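Local coordinates for protein dicer Related Helicase (Caenorhabditis elegans, PDB 6M6S) that binds double-stranded RNA through this RIG-I-like C-terminal domain, as part of a Dicer-related helicase that probably hydrolyses ATP, at residues A109-S112 against D113-Q116; F97-S101 against D102-M106; E141-E144 against K145-V148. All coordinates share one frame; numbering follows the deposited sequence.

Interaction 1. Residues A109-S112 against D113-Q116; sequences AKWS and DVEQ. With nucleotides of chain D.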
ATOM      1  N   ALA B 109      -0.366   2.491  -1.606  1.00 21.37           N
ATOM      2  CA  ALA B 109      -0.601   1.775  -2.850  1.00 25.51           C
ATOM      3  C   ALA B 109      -0.559   2.722  -4.056  1.00 28.00           C
ATOM      4  O   ALA B 109      -0.095   2.337  -5.111  1.00 27.72           O
ATOM      5  CB  ALA B 109      -1.928   1.081  -2.762  1.00 27.21           C
ATOM      6  N   LYS B 110      -0.959   3.973  -3.859  1.00 28.40           N
ATOM      7  CA  LYS B 110      -0.983   4.921  -4.973  1.00 28.89           C
ATOM      8  C   LYS B 110      -0.506   6.288  -4.494  1.00 28.56           C
ATOM      9  O   LYS B 110      -0.800   6.617  -3.339  1.00 26.40           O
ATOM     10  CB  LYS B 110      -2.437   5.136  -5.394  1.00 32.91           C
ATOM     11  CG  LYS B 110      -3.307   3.874  -5.545  1.00 36.79           C
ATOM     12  CD  LYS B 110      -4.549   4.151  -6.403  1.00 41.27           C
ATOM     13  CE  LYS B 110      -5.819   4.330  -5.570  1.00 38.41           C
ATOM     14  NZ  LYS B 110      -7.019   3.864  -6.351  1.00 43.63           N
ATOM     15  N   TRP B 111       0.133   7.065  -5.385  1.00 30.53           N
ATOM     16  CA  TRP B 111       0.511   8.460  -5.088  1.00 32.75           C
ATOM     17  C   TRP B 111      -0.728   9.207  -4.604  1.00 31.43           C
ATOM     18  O   TRP B 111      -0.666  10.081  -3.741  1.00 37.69           O
ATOM     19  CB  TRP B 111       1.242   9.193  -6.266  1.00 20.22           C
ATOM     20  CG  TRP B 111       2.703   9.006  -6.278  1.00 24.69           C
ATOM     21  CD1 TRP B 111       3.432   8.317  -7.186  1.00 16.43           C
ATOM     22  CD2 TRP B 111       3.613   9.525  -5.340  1.00 21.81           C
ATOM     23  NE1 TRP B 111       4.772   8.357  -6.843  1.00 25.68           N
ATOM     24  CE2 TRP B 111       4.906   9.118  -5.720  1.00 17.68           C
ATOM     25  CE3 TRP B 111       3.461  10.305  -4.188  1.00 22.16           C
ATOM     26  CZ2 TRP B 111       6.040   9.441  -5.000  1.00 24.28           C
ATOM     27  CZ3 TRP B 111       4.577  10.660  -3.509  1.00 18.33           C
ATOM     28  CH2 TRP B 111       5.875  10.208  -3.906  1.00 24.55           C
ATOM     29  N   SER B 112      -1.878   8.847  -5.139  1.00 26.17           N
ATOM     30  CA  SER B 112      -3.123   9.448  -4.696  1.00 22.70           C
ATOM     31  C   SER B 112      -3.479   9.243  -3.216  1.00 30.52           C
ATOM     32  O   SER B 112      -4.123  10.099  -2.614  1.00 33.00           O
ATOM     33  CB  SER B 112      -4.259   9.021  -5.609  1.00 38.82           C
ATOM     34  OG  SER B 112      -4.207   7.615  -5.784  1.00 44.32           O
ATOM     35  N   ASP B 113      -3.047   8.119  -2.617  1.00 32.31           N
ATOM     36  CA  ASP B 113      -3.344   7.860  -1.197  1.00 25.49           C
ATOM     37  C   ASP B 113      -2.350   8.660  -0.322  1.00 19.28           C
ATOM     38  O   ASP B 113      -2.720   9.063   0.790  1.00 22.07           O
ATOM     39  CB  ASP B 113      -3.167   6.383  -0.821  1.00 26.42           C
ATOM     40  CG  ASP B 113      -4.252   5.485  -1.407  1.00 38.28           C
ATOM     41  OD1 ASP B 113      -5.413   5.912  -1.437  1.00 37.91           O
ATOM     42  OD2 ASP B 113      -3.926   4.358  -1.837  1.00 44.85           O
ATOM     43  N   VAL B 114      -1.184   8.934  -0.869  1.00 20.01           N
ATOM     44  CA  VAL B 114      -0.188   9.783  -0.206  1.00 20.49           C
ATOM     45  C   VAL B 114      -0.766  11.183  -0.000  1.00 23.36           C
ATOM     46  O   VAL B 114      -0.649  11.760   1.090  1.00 22.34           O
ATOM     47  CB  VAL B 114       1.122   9.846  -1.003  1.00 21.75           C
ATOM     48  CG1 VAL B 114       2.116  10.789  -0.338  1.00 16.40           C
ATOM     49  CG2 VAL B 114       1.765   8.433  -1.131  1.00 18.87           C
ATOM     50  N   GLU B 115      -1.381  11.751  -1.052  1.00 21.34           N
ATOM     51  CA  GLU B 115      -2.073  13.072  -0.916  1.00 27.68           C
ATOM     52  C   GLU B 115      -3.178  13.121   0.092  1.00 27.36           C
ATOM     53  O   GLU B 115      -3.403  14.121   0.798  1.00 28.73           O
ATOM     54  CB  GLU B 115      -2.669  13.506  -2.267  1.00 29.46           C
ATOM     55  CG  GLU B 115      -1.654  13.743  -3.302  1.00 29.13           C
ATOM     56  CD  GLU B 115      -2.228  14.365  -4.610  1.00 33.21           C
ATOM     57  OE1 GLU B 115      -2.579  13.610  -5.534  1.00 35.38           O
ATOM     58  OE2 GLU B 115      -2.344  15.599  -4.691  1.00 37.84           O
ATOM     59  N   GLN B 116      -3.961  12.054   0.127  1.00 25.54           N
ATOM     60  CA  GLN B 116      -5.074  11.980   1.009  1.00 31.45           C
ATOM     61  C   GLN B 116      -4.691  11.799   2.473  1.00 29.53           C
ATOM     62  O   GLN B 116      -5.343  12.338   3.351  1.00 33.28           O
ATOM     63  CB  GLN B 116      -5.964  10.820   0.585  1.00 36.85           C
ATOM     64  CG  GLN B 116      -7.330  10.868   1.186  1.00 46.81           C
ATOM     65  CD  GLN B 116      -8.280   9.808   0.604  1.00 54.77           C
ATOM     66  OE1 GLN B 116      -8.065   9.303  -0.505  1.00 59.20           O
ATOM     67  NE2 GLN B 116      -9.320   9.468   1.357  1.00 54.04           N
TER
ATOM     68  P     G D   4      -5.187   6.704  -9.363  1.00 36.98           P
ATOM     69  OP1   G D   4      -5.594   6.786  -7.934  1.00 36.43           O
ATOM     70  OP2   G D   4      -4.720   5.437  -9.986  1.00 36.19           O
ATOM     71  O5'   G D   4      -6.400   7.167 -10.292  1.00 42.87           O
ATOM     72  C5'   G D   4      -6.978   8.441 -10.145  1.00 44.13           C
ATOM     73  C4'   G D   4      -7.995   8.686 -11.222  1.00 43.66           C
ATOM     74  O4'   G D   4      -7.361   8.808 -12.523  1.00 51.28           O
ATOM     75  C3'   G D   4      -9.016   7.596 -11.419  1.00 48.20           C
ATOM     76  O3'   G D   4     -10.014   7.675 -10.431  1.00 51.68           O
ATOM     77  C2'   G D   4      -9.508   7.880 -12.830  1.00 47.53           C
ATOM     78  O2'   G D   4     -10.300   9.053 -12.834  1.00 49.81           O
ATOM     79  C1'   G D   4      -8.201   8.256 -13.511  1.00 48.84           C
ATOM     80  N9    G D   4      -7.512   7.099 -14.104  1.00 44.99           N
ATOM     81  C8    G D   4      -6.490   6.336 -13.571  1.00 40.84           C
ATOM     82  N7    G D   4      -6.135   5.377 -14.383  1.00 40.17           N
ATOM     83  C5    G D   4      -6.945   5.531 -15.506  1.00 45.74           C
ATOM     84  C6    G D   4      -7.015   4.796 -16.723  1.00 45.95           C
ATOM     85  O6    G D   4      -6.323   3.822 -17.079  1.00 42.11           O
ATOM     86  N1    G D   4      -8.023   5.304 -17.557  1.00 46.90           N
ATOM     87  C2    G D   4      -8.843   6.378 -17.281  1.00 49.72           C
ATOM     88  N2    G D   4      -9.759   6.726 -18.213  1.00 52.02           N
ATOM     89  N3    G D   4      -8.760   7.067 -16.154  1.00 47.48           N
ATOM     90  C4    G D   4      -7.809   6.584 -15.331  1.00 44.64           C
ATOM     91  P     C D   3       0.698   5.749 -10.078  1.00 32.99           P
ATOM     92  OP1   C D   3       0.949   6.021  -8.637  1.00 30.13           O
ATOM     93  OP2   C D   3       0.528   4.445 -10.768  1.00 37.16           O
ATOM     94  O5'   C D   3      -0.648   6.558 -10.387  1.00 32.98           O
ATOM     95  C5'   C D   3      -0.871   7.861  -9.865  1.00 38.47           C
ATOM     96  C4'   C D   3      -1.969   8.599 -10.593  1.00 36.76           C
ATOM     97  O4'   C D   3      -1.601   8.786 -11.983  1.00 37.58           O
ATOM     98  C3'   C D   3      -3.321   7.917 -10.705  1.00 37.19           C
ATOM     99  O3'   C D   3      -4.080   7.853  -9.507  1.00 37.14           O
ATOM    100  C2'   C D   3      -3.964   8.711 -11.836  1.00 39.72           C
ATOM    101  O2'   C D   3      -4.367  10.010 -11.408  1.00 41.73           O
ATOM    102  C1'   C D   3      -2.770   8.883 -12.774  1.00 39.81           C
ATOM    103  N1    C D   3      -2.753   7.807 -13.798  1.00 39.01           N
ATOM    104  C2    C D   3      -3.555   7.995 -14.923  1.00 41.14           C
ATOM    105  O2    C D   3      -4.205   9.048 -15.033  1.00 43.38           O
ATOM    106  N3    C D   3      -3.593   7.019 -15.861  1.00 41.02           N
ATOM    107  C4    C D   3      -2.897   5.893 -15.723  1.00 38.83           C
ATOM    108  N4    C D   3      -2.985   4.978 -16.705  1.00 39.16           N
ATOM    109  C5    C D   3      -2.084   5.670 -14.574  1.00 36.51           C
ATOM    110  C6    C D   3      -2.048   6.640 -13.639  1.00 36.65           C
TER
HETATM  111  O   HOH W   1      -2.610   2.817   0.481  1.00 27.10           O
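Lys-110 and Asp-113 meet at the first turn of a short helix. Lys-110 stands at the N-cap position, and its O accepts the N-H of Asp-113 at 2.8 Å; that donor sits well above the carbonyl plane, 55° out of it. A weak bond from Val-114 N reaches the same oxygen. Asp-113 turns its CG back beside its own backbone N (chi1 -71°), which brings OD2 to 3.8 Å from Lys-110 CG, and a water joins OD2 to the N of Ala-109. The lysine chain bends at chi3 and chi4 toward the RNA: its CD lies 3.2 Å from OP1 of nucleotide G4 of chain D, while NZ stays 3.6 Å from that oxygen. Ser-112 makes the direct bond: its OG, set between the backbone N and the carbonyl carbon (chi1 48°), is turned to the phosphate and donates to the same OP1 at 2.7 Å. On the other flank Trp-111 and Val-114 lie side by side, CE3 of the indole 4.0 Å from CG2 of the valine. Trp-111 NE1 bonds to Leu-90 O, at the end of strand 85-90, and its ring stacks on Tyr-34 of strand 33-36 and touches Leu-95 of strand 95-99.

Interaction 2. Residues F97-S101 against D102-M106; sequences FVQES and DYSSM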
ATOM      1  N   PHE B  97       7.358   5.977   3.519  1.00 15.88           N
ATOM      2  CA  PHE B  97       7.308   7.360   3.987  1.00 16.04           C
ATOM      3  C   PHE B  97       7.515   7.382   5.490  1.00 17.00           C
ATOM      4  O   PHE B  97       6.870   6.622   6.217  1.00 17.70           O
ATOM      5  CB  PHE B  97       5.963   7.969   3.637  1.00 18.68           C
ATOM      6  CG  PHE B  97       5.705   7.994   2.157  1.00 15.44           C
ATOM      7  CD1 PHE B  97       6.106   9.065   1.392  1.00 15.00           C
ATOM      8  CD2 PHE B  97       5.077   6.938   1.548  1.00 16.88           C
ATOM      9  CE1 PHE B  97       5.866   9.054   0.024  1.00 16.54           C
ATOM     10  CE2 PHE B  97       4.850   6.911   0.180  1.00 17.65           C
ATOM     11  CZ  PHE B  97       5.244   8.026  -0.567  1.00 16.74           C
ATOM     12  N   VAL B  98       8.461   8.219   5.955  1.00 17.19           N
ATOM     13  CA  VAL B  98       8.723   8.205   7.404  1.00 18.32           C
ATOM     14  C   VAL B  98       8.488   9.602   7.971  1.00 18.94           C
ATOM     15  O   VAL B  98       9.039  10.584   7.425  1.00 20.84           O
ATOM     16  CB  VAL B  98      10.165   7.791   7.665  1.00 19.14           C
ATOM     17  CG1 VAL B  98      10.529   8.052   9.151  1.00 21.48           C
ATOM     18  CG2 VAL B  98      10.411   6.344   7.182  1.00 21.36           C
ATOM     19  N   GLN B  99       7.728   9.700   9.060  1.00 20.04           N
ATOM     20  CA  GLN B  99       7.610  10.959   9.800  1.00 24.39           C
ATOM     21  C   GLN B  99       8.530  10.834  10.995  1.00 24.85           C
ATOM     22  O   GLN B  99       8.221  10.175  11.972  1.00 25.74           O
ATOM     23  CB  GLN B  99       6.170  11.209  10.263  1.00 25.38           C
ATOM     24  CG  GLN B  99       5.807  12.707  10.230  1.00 34.70           C
ATOM     25  CD  GLN B  99       6.734  13.557  11.115  1.00 34.34           C
ATOM     26  OE1 GLN B  99       6.918  13.247  12.290  1.00 42.09           O
ATOM     27  NE2 GLN B  99       7.328  14.609  10.544  1.00 33.98           N
ATOM     28  N   GLU B 100       9.690  11.490  10.936  1.00 26.50           N
ATOM     29  CA  GLU B 100      10.697  11.401  12.002  0.52 30.64           C
ATOM     30  C   GLU B 100      10.225  11.768  13.409  1.00 37.88           C
ATOM     31  O   GLU B 100      10.576  11.110  14.389  1.00 47.47           O
ATOM     32  CB  GLU B 100      11.914  12.283  11.626  0.52 33.66           C
ATOM     33  CG  GLU B 100      11.579  13.770  11.452  0.52 39.76           C
ATOM     34  CD  GLU B 100      11.288  14.182   9.998  0.52 38.59           C
ATOM     35  OE1 GLU B 100      11.940  15.158   9.532  0.52 38.65           O
ATOM     36  OE2 GLU B 100      10.403  13.556   9.334  0.52 29.73           O
ATOM     37  N   SER B 101       9.430  12.826  13.528  1.00 35.03           N
ATOM     38  CA  SER B 101       9.034  13.269  14.854  1.00 36.82           C
ATOM     39  C   SER B 101       8.049  12.337  15.539  1.00 41.49           C
ATOM     40  O   SER B 101       8.099  12.136  16.775  1.00 47.06           O
ATOM     41  CB  SER B 101       8.459  14.674  14.773  1.00 39.70           C
ATOM     42  OG  SER B 101       9.530  15.576  14.508  1.00 43.89           O
ATOM     43  N   ASP B 102       7.135  11.797  14.738  1.00 33.75           N
ATOM     44  CA  ASP B 102       6.121  10.855  15.196  1.00 36.81           C
ATOM     45  C   ASP B 102       6.620   9.411  15.325  1.00 30.77           C
ATOM     46  O   ASP B 102       5.866   8.550  15.814  1.00 33.70           O
ATOM     47  CB  ASP B 102       4.925  10.854  14.234  1.00 40.07           C
ATOM     48  CG  ASP B 102       4.268  12.218  14.116  1.00 47.80           C
ATOM     49  OD1 ASP B 102       4.454  13.062  15.028  1.00 51.21           O
ATOM     50  OD2 ASP B 102       3.569  12.450  13.099  1.00 48.08           O
ATOM     51  N   TYR B 103       7.837   9.137  14.875  1.00 30.07           N
ATOM     52  CA  TYR B 103       8.322   7.757  14.837  1.00 30.06           C
ATOM     53  C   TYR B 103       7.318   6.874  14.083  1.00 30.52           C
ATOM     54  O   TYR B 103       6.935   5.820  14.585  1.00 32.11           O
ATOM     55  CB  TYR B 103       8.544   7.223  16.231  1.00 29.63           C
ATOM     56  CG  TYR B 103       9.623   8.021  16.926  1.00 40.62           C
ATOM     57  CD1 TYR B 103      10.956   7.794  16.619  1.00 45.08           C
ATOM     58  CD2 TYR B 103       9.315   9.031  17.817  1.00 45.29           C
ATOM     59  CE1 TYR B 103      11.974   8.527  17.222  1.00 49.27           C
ATOM     60  CE2 TYR B 103      10.333   9.785  18.426  1.00 45.01           C
ATOM     61  CZ  TYR B 103      11.658   9.515  18.122  1.00 49.35           C
ATOM     62  OH  TYR B 103      12.684  10.238  18.714  1.00 54.70           O
ATOM     63  N   SER B 104       6.895   7.326  12.905  1.00 24.05           N
ATOM     64  CA  SER B 104       5.871   6.551  12.185  1.00 23.44           C
ATOM     65  C   SER B 104       6.335   6.305  10.797  1.00 21.89           C
ATOM     66  O   SER B 104       7.082   7.106  10.227  1.00 21.52           O
ATOM     67  CB  SER B 104       4.588   7.349  12.108  1.00 25.15           C
ATOM     68  OG  SER B 104       4.817   8.498  11.294  1.00 34.71           O
ATOM     69  N   SER B 105       5.947   5.172  10.228  1.00 21.55           N
ATOM     70  CA  SER B 105       6.241   4.987   8.828  1.00 20.20           C
ATOM     71  C   SER B 105       5.046   4.397   8.120  1.00 20.01           C
ATOM     72  O   SER B 105       4.203   3.781   8.770  1.00 20.97           O
ATOM     73  CB  SER B 105       7.473   4.135   8.600  1.00 21.76           C
ATOM     74  OG  SER B 105       7.173   2.819   8.944  1.00 24.87           O
ATOM     75  N   MET B 106       4.983   4.617   6.797  1.00 18.92           N
ATOM     76  CA  MET B 106       3.766   4.208   6.042  1.00 18.88           C
ATOM     77  C   MET B 106       4.137   3.758   4.639  1.00 17.94           C
ATOM     78  O   MET B 106       5.025   4.324   3.971  1.00 17.08           O
ATOM     79  CB  MET B 106       2.810   5.408   5.919  1.00 18.96           C
ATOM     80  CG  MET B 106       2.290   5.996   7.252  1.00 20.09           C
ATOM     81  SD  MET B 106       3.524   7.278   7.701  1.00 24.15           S
ATOM     82  CE  MET B 106       2.525   8.084   8.904  1.00 29.73           C
TER
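Gln-99 and Asp-102 face each other across the turn of a beta hairpin. From Gln-99 CB, which touches Ser-104 OG at 3.2 Å, the chain bends at chi2 (-59°) and folds back over the turn. CG passes 3.6 Å from Asp-102 OD2, and CD lies a little farther from the same carboxylate oxygen. At the tip, OE1 accepts the N-H of Asp-102 at 2.9 Å, nearly in line with the side-chain C=O, and takes a weak bond from Ser-101 N as well. NE2 leaves the hairpin for Ile-9 O. Behind the turn, Gln-99 pairs with Ser-104 through two backbone bonds, and Phe-97 with Met-106 through two more, Phe-97 N reaching Met-106 O at 2.9 Å. Tyr-103, with positive phi and psi, joins Ser-104 opposite Gln-99 in a G1 beta bulge; its ring carries Glu-100 O over one face. Ser-104 to Met-106 also pair in parallel with a strand of the second subunit, continuing the sheet across the interface. Asp-102 OD2 comes within 3.5 Å of Gln-99 OE1, two acceptors side by side; the positive charge of Lys-8, salt-bridged to OD2, probably offsets their closeness.

Interaction 3. Residues E141-E144 against K145-V148; sequences ENIE and KKIV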
ATOM      1  N   GLU B 141      30.267  12.401 -12.080  1.00 22.06           N
ATOM      2  CA  GLU B 141      29.247  11.363 -11.892  1.00 20.91           C
ATOM      3  C   GLU B 141      27.888  11.772 -12.399  1.00 20.52           C
ATOM      4  O   GLU B 141      27.167  10.912 -12.973  1.00 21.64           O
ATOM      5  CB  GLU B 141      29.204  10.874 -10.452  1.00 28.25           C
ATOM      6  CG  GLU B 141      28.901  11.893  -9.423  1.00 36.10           C
ATOM      7  CD  GLU B 141      30.142  12.600  -8.934  1.00 41.81           C
ATOM      8  OE1 GLU B 141      31.137  12.698  -9.697  1.00 40.34           O
ATOM      9  OE2 GLU B 141      30.112  13.088  -7.778  1.00 49.94           O
ATOM     10  N   ASN B 142      27.543  13.044 -12.246  1.00 19.59           N
ATOM     11  CA  ASN B 142      26.237  13.469 -12.728  1.00 19.01           C
ATOM     12  C   ASN B 142      26.209  13.541 -14.261  1.00 21.79           C
ATOM     13  O   ASN B 142      25.166  13.232 -14.882  1.00 20.27           O
ATOM     14  CB  ASN B 142      25.824  14.800 -12.109  1.00 19.69           C
ATOM     15  CG  ASN B 142      25.173  14.622 -10.742  1.00 27.31           C
ATOM     16  OD1 ASN B 142      24.862  13.520 -10.335  1.00 23.73           O
ATOM     17  ND2 ASN B 142      24.962  15.728 -10.046  1.00 31.19           N
ATOM     18  N   ILE B 143      27.323  13.952 -14.882  1.00 20.44           N
ATOM     19  CA  ILE B 143      27.406  14.001 -16.347  1.00 20.91           C
ATOM     20  C   ILE B 143      27.188  12.620 -16.955  1.00 20.74           C
ATOM     21  O   ILE B 143      26.512  12.478 -18.004  1.00 20.72           O
ATOM     22  CB  ILE B 143      28.734  14.642 -16.856  1.00 24.30           C
ATOM     23  CG1 ILE B 143      28.633  16.116 -16.616  1.00 28.88           C
ATOM     24  CG2 ILE B 143      28.868  14.444 -18.323  1.00 32.43           C
ATOM     25  CD1 ILE B 143      27.617  16.701 -17.497  1.00 29.58           C
ATOM     26  N   GLU B 144      27.698  11.596 -16.277  1.00 20.74           N
ATOM     27  CA  GLU B 144      27.536  10.249 -16.781  1.00 20.81           C
ATOM     28  C   GLU B 144      26.049   9.873 -16.767  1.00 19.63           C
ATOM     29  O   GLU B 144      25.615   9.211 -17.714  1.00 21.21           O
ATOM     30  CB  GLU B 144      28.286   9.255 -15.946  1.00 26.46           C
ATOM     31  CG  GLU B 144      29.795   9.473 -16.035  1.00 36.03           C
ATOM     32  CD  GLU B 144      30.547   8.316 -15.440  1.00 48.71           C
ATOM     33  OE1 GLU B 144      30.156   7.852 -14.338  1.00 52.05           O
ATOM     34  OE2 GLU B 144      31.524   7.869 -16.081  1.00 53.09           O
ATOM     35  N   LYS B 145      25.300  10.318 -15.758  1.00 18.62           N
ATOM     36  CA  LYS B 145      23.843  10.082 -15.756  1.00 17.89           C
ATOM     37  C   LYS B 145      23.174  10.864 -16.891  1.00 17.80           C
ATOM     38  O   LYS B 145      22.238  10.390 -17.564  1.00 20.96           O
ATOM     39  CB  LYS B 145      23.253  10.544 -14.416  1.00 16.76           C
ATOM     40  CG  LYS B 145      23.754   9.797 -13.198  1.00 18.18           C
ATOM     41  CD  LYS B 145      23.275  10.584 -11.950  1.00 21.54           C
ATOM     42  CE  LYS B 145      24.119  10.282 -10.724  1.00 27.09           C
ATOM     43  NZ  LYS B 145      23.836   8.978 -10.141  1.00 27.61           N
ATOM     44  N   LYS B 146      23.590  12.104 -17.078  1.00 18.24           N
ATOM     45  CA  LYS B 146      22.984  12.941 -18.124  1.00 19.58           C
ATOM     46  C   LYS B 146      23.194  12.300 -19.499  1.00 20.90           C
ATOM     47  O   LYS B 146      22.312  12.399 -20.361  1.00 20.70           O
ATOM     48  CB  LYS B 146      23.580  14.347 -18.125  1.00 21.07           C
ATOM     49  CG  LYS B 146      22.754  15.398 -18.923  1.00 25.23           C
ATOM     50  CD  LYS B 146      23.529  16.746 -19.028  1.00 29.32           C
ATOM     51  CE  LYS B 146      23.245  17.507 -20.322  1.00 34.00           C
ATOM     52  NZ  LYS B 146      24.026  17.027 -21.557  1.00 33.26           N
ATOM     53  N   ILE B 147      24.372  11.695 -19.726  1.00 20.23           N
ATOM     54  CA  ILE B 147      24.675  11.056 -20.997  1.00 21.28           C
ATOM     55  C   ILE B 147      23.729   9.893 -21.295  1.00 22.19           C
ATOM     56  O   ILE B 147      23.277   9.793 -22.436  1.00 22.62           O
ATOM     57  CB  ILE B 147      26.124  10.635 -21.057  1.00 24.64           C
ATOM     58  CG1 ILE B 147      26.951  11.909 -21.202  1.00 23.03           C
ATOM     59  CG2 ILE B 147      26.405   9.717 -22.272  1.00 26.37           C
ATOM     60  CD1 ILE B 147      28.458  11.697 -20.954  1.00 32.77           C
ATOM     61  N   VAL B 148      23.402   9.097 -20.262  1.00 21.77           N
ATOM     62  CA  VAL B 148      22.484   7.988 -20.368  1.00 20.16           C
ATOM     63  C   VAL B 148      21.120   8.541 -20.729  1.00 20.20           C
ATOM     64  O   VAL B 148      20.470   8.022 -21.660  1.00 21.02           O
ATOM     65  CB  VAL B 148      22.440   7.112 -19.093  1.00 19.07           C
ATOM     66  CG1 VAL B 148      21.295   6.077 -19.147  1.00 18.83           C
ATOM     67  CG2 VAL B 148      23.728   6.339 -18.892  1.00 21.44           C
TER
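Asn-142 holds its CG beside its own backbone N (chi1 -84°), and Lys-145, with chi1 -63° and a chain that stays extended until chi4, runs back along the helix to meet it. The two side chains cross at a slant, and the meeting is between carbon and oxygen: Lys-145 CE lies 3.3 Å from Asn-142 OD1, with CD at 3.7 Å from that oxygen. Lower down the lysine chain, CG packs 3.6 Å from Glu-141 O. The polar ends go elsewhere. Asn-142 ND2 bonds to Asp-138 OD1, and Lys-145 NZ to the backbone oxygens of Trp-42 and Leu-45, so the ammonium group is held by two carbonyls. Starting one residue later, Ile-143 and Ile-147 touch through CG2 and CD1 at 3.8 Å, and CG1 of Ile-147 lies 3.3 Å from Ile-143 O. The backbone beneath is regular alpha helix: Lys-146 N reaches Asn-142 O at 2.9 Å, and Ile-147 N reaches Ile-143 O at 2.9 Å. Weak bonds from Lys-145 N to Glu-141 O and from Val-148 N to Glu-144 O continue the pattern. All this is the opening part of helix 140-167, where Asn-142 rests on Leu-136 of the preceding loop and Lys-145 and Val-148 pack on Val-47, fastening this part of the helix to strand 45-48.

Overall arrangement
Followed from the N terminus, the chain reaches interaction 2 first, where residues 97-106 turn strand 95-99 back into strand 104-106, closing the hairpin at what is, within this chain, an outer strand of a four-stranded sheet. Interaction 1 follows almost at once, at the start of helix 111-117, and the two touch: Val-114 CG2 lies 3.5 Å from Phe-97 CZ. That touch ties helix 111-117 to the hairpin's first strand and so to the sheet. Interaction 3 comes much later, in helix 140-167, on the opposite side of the chain's centre from interaction 1; their centres are about 31 Å apart. The three run in series, none enclosing or crossing another, and interaction 3 belongs to the C-terminal helix beside strand 45-48.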